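PDB 7EEH: TqaL from Neurospora crassa, which belongs to the 2OG-Fe dioxygenase family of the cupin clan and carries a ferric ion in its double-stranded beta-helix core. Local coordinates for residues B[162-167]-B[273-278]. The protein carries 1 engineered substitution. Residues are numbered along the deposited sequence; the frame is centred on the assembly and turned at random.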
# COMPACT_ATOMS: atom_id res chain seq x y z
N THR B 162 -30.42 13.59 4.70
CA THR B 162 -31.65 12.90 4.34
C THR B 162 -31.30 11.82 3.32
O THR B 162 -30.79 12.12 2.24
CB THR B 162 -32.69 13.87 3.77
OG1 THR B 162 -32.81 15.00 4.63
CG2 THR B 162 -34.05 13.18 3.71
N LEU B 163 -31.57 10.57 3.68
CA LEU B 163 -31.21 9.42 2.87
C LEU B 163 -32.46 8.75 2.30
O LEU B 163 -33.35 8.37 3.06
CB LEU B 163 -30.41 8.41 3.70
CG LEU B 163 -30.06 7.33 2.67
CD1 LEU B 163 -28.66 7.36 2.17
CD2 LEU B 163 -30.53 5.94 3.11
N PHE B 164 -32.50 8.60 0.98
CA PHE B 164 -33.55 7.85 0.30
C PHE B 164 -32.98 6.57 -0.30
O PHE B 164 -31.98 6.60 -1.03
CB PHE B 164 -34.20 8.65 -0.83
CG PHE B 164 -35.10 9.75 -0.35
CD1 PHE B 164 -34.57 10.93 0.13
CD2 PHE B 164 -36.48 9.60 -0.39
CE1 PHE B 164 -35.40 11.95 0.57
CE2 PHE B 164 -37.31 10.61 0.04
CZ PHE B 164 -36.77 11.79 0.53
N ASN B 165 -33.64 5.45 -0.03
CA ASN B 165 -33.39 4.20 -0.73
C ASN B 165 -34.52 4.08 -1.75
O ASN B 165 -35.69 4.01 -1.37
CB ASN B 165 -33.35 3.04 0.26
CG ASN B 165 -33.01 1.72 -0.38
OD1 ASN B 165 -32.78 1.62 -1.59
ND2 ASN B 165 -32.95 0.70 0.44
N LEU B 166 -34.18 4.11 -3.04
CA LEU B 166 -35.16 4.39 -4.08
C LEU B 166 -35.05 3.39 -5.22
O LEU B 166 -33.97 3.21 -5.79
CB LEU B 166 -34.98 5.83 -4.62
CG LEU B 166 -35.70 6.21 -5.92
CD1 LEU B 166 -37.20 6.18 -5.71
CD2 LEU B 166 -35.27 7.56 -6.43
N ARG B 167 -36.16 2.73 -5.55
CA ARG B 167 -36.25 1.90 -6.74
C ARG B 167 -37.18 2.60 -7.73
O ARG B 167 -38.36 2.81 -7.43
CB ARG B 167 -36.76 0.50 -6.40
CG ARG B 167 -37.31 -0.27 -7.60
CD ARG B 167 -37.57 -1.73 -7.27
NE ARG B 167 -36.35 -2.44 -6.90
CZ ARG B 167 -36.32 -3.66 -6.39
NH1 ARG B 167 -37.45 -4.34 -6.20
NH2 ARG B 167 -35.15 -4.21 -6.06
N ILE B 273 -29.59 7.54 -2.10
CA ILE B 273 -29.40 8.95 -2.40
C ILE B 273 -29.26 9.70 -1.08
O ILE B 273 -30.21 9.74 -0.28
CB ILE B 273 -30.55 9.52 -3.25
CG1 ILE B 273 -30.71 8.71 -4.54
CG2 ILE B 273 -30.30 10.99 -3.56
CD1 ILE B 273 -31.96 9.01 -5.29
N PHE B 274 -28.08 10.28 -0.85
CA PHE B 274 -27.75 10.99 0.38
C PHE B 274 -27.77 12.48 0.09
O PHE B 274 -26.95 12.96 -0.70
CB PHE B 274 -26.36 10.62 0.92
CG PHE B 274 -26.11 9.12 1.11
CD1 PHE B 274 -25.91 8.29 0.04
CD2 PHE B 274 -26.01 8.59 2.40
CE1 PHE B 274 -25.66 6.93 0.21
CE2 PHE B 274 -25.75 7.24 2.59
CZ PHE B 274 -25.58 6.40 1.49
N PHE B 275 -28.68 13.22 0.73
CA PHE B 275 -28.74 14.69 0.62
C PHE B 275 -28.26 15.28 1.94
O PHE B 275 -28.98 15.21 2.94
CB PHE B 275 -30.16 15.19 0.35
CG PHE B 275 -30.79 14.70 -0.93
CD1 PHE B 275 -30.41 15.22 -2.16
CD2 PHE B 275 -31.85 13.80 -0.89
CE1 PHE B 275 -31.04 14.81 -3.33
CE2 PHE B 275 -32.49 13.39 -2.06
CZ PHE B 275 -32.08 13.90 -3.28
N THR B 276 -27.06 15.89 1.94
CA THR B 276 -26.46 16.37 3.18
C THR B 276 -26.29 17.89 3.16
O THR B 276 -25.70 18.44 2.22
CB THR B 276 -25.11 15.68 3.43
OG1 THR B 276 -25.33 14.27 3.60
CG2 THR B 276 -24.44 16.24 4.69
N ARG B 277 -26.77 18.56 4.22
CA ARG B 277 -26.67 20.02 4.30
C ARG B 277 -26.52 20.46 5.75
O ARG B 277 -26.82 19.71 6.69
CB ARG B 277 -27.88 20.70 3.68
CG ARG B 277 -29.22 20.33 4.36
CD ARG B 277 -30.33 21.32 3.97
NE ARG B 277 -31.65 20.91 4.44
CZ ARG B 277 -32.05 20.97 5.71
NH1 ARG B 277 -31.24 21.44 6.65
NH2 ARG B 277 -33.28 20.59 6.05
N ARG B 278 -26.03 21.69 5.93
CA ARG B 278 -26.07 22.34 7.23
C ARG B 278 -27.54 22.63 7.60
O ARG B 278 -28.40 22.73 6.73
CB ARG B 278 -25.25 23.63 7.23
CG ARG B 278 -23.74 23.43 6.97
CD ARG B 278 -23.10 22.65 8.10
NE ARG B 278 -21.68 22.93 8.32
CZ ARG B 278 -20.93 22.26 9.19
NH1 ARG B 278 -21.46 21.27 9.90
NH2 ARG B 278 -19.64 22.55 9.36
O HOH W 1 -31.12 16.93 3.91
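Thr162, Phe164, Ile273 and Phe275 turn their side chains to one face of an antiparallel pair of strands, and the packing on that face shows how neighbouring strands interlock bump into hollow. Two hydrogen-bonded pairs, Thr162 with Phe275 and Phe164 with Ile273, flank the non-hydrogen-bonded pair Leu163–Phe274. The straightest of the four backbone bonds runs from Phe275 N to Thr162 O (2.8 Å, 170° at the hydrogen).

The Phe164 and Phe275 rings meet diagonally across the strands. Phe164 CD1 comes in at the rim of the Phe275 ring, near its plane, and lies 3.9 Å from Phe275 CE2. Within its own strand, Ile273 CG2 rides 3.4 Å above the plane of that same ring, toward the rim, so that Phe275 is met at an edge and over a face. The other branch of Ile273 serves a second neighbour: CG1 stands opposite the carbonyl carbon (chi1 -57°), and CD1 reaches Leu166 CD2 at 3.8 Å. Beside Thr162, a water lies 2.7 Å from Thr162 OG1 and donates to Phe275 O, which also accepts from Thr162 N and is thus gripped twice.

On the reverse face Leu163 and Phe274 lie side by side, both packed against Phe130 of helix 128-141. Strands 158-170 and 267-277 are central in the main sheet, with 74-84 and 190-199 as their outer neighbours; the helix covers the Phe274 face, while on the other Phe275 touches Asp186, an iron ligand, and lines the metal pocket.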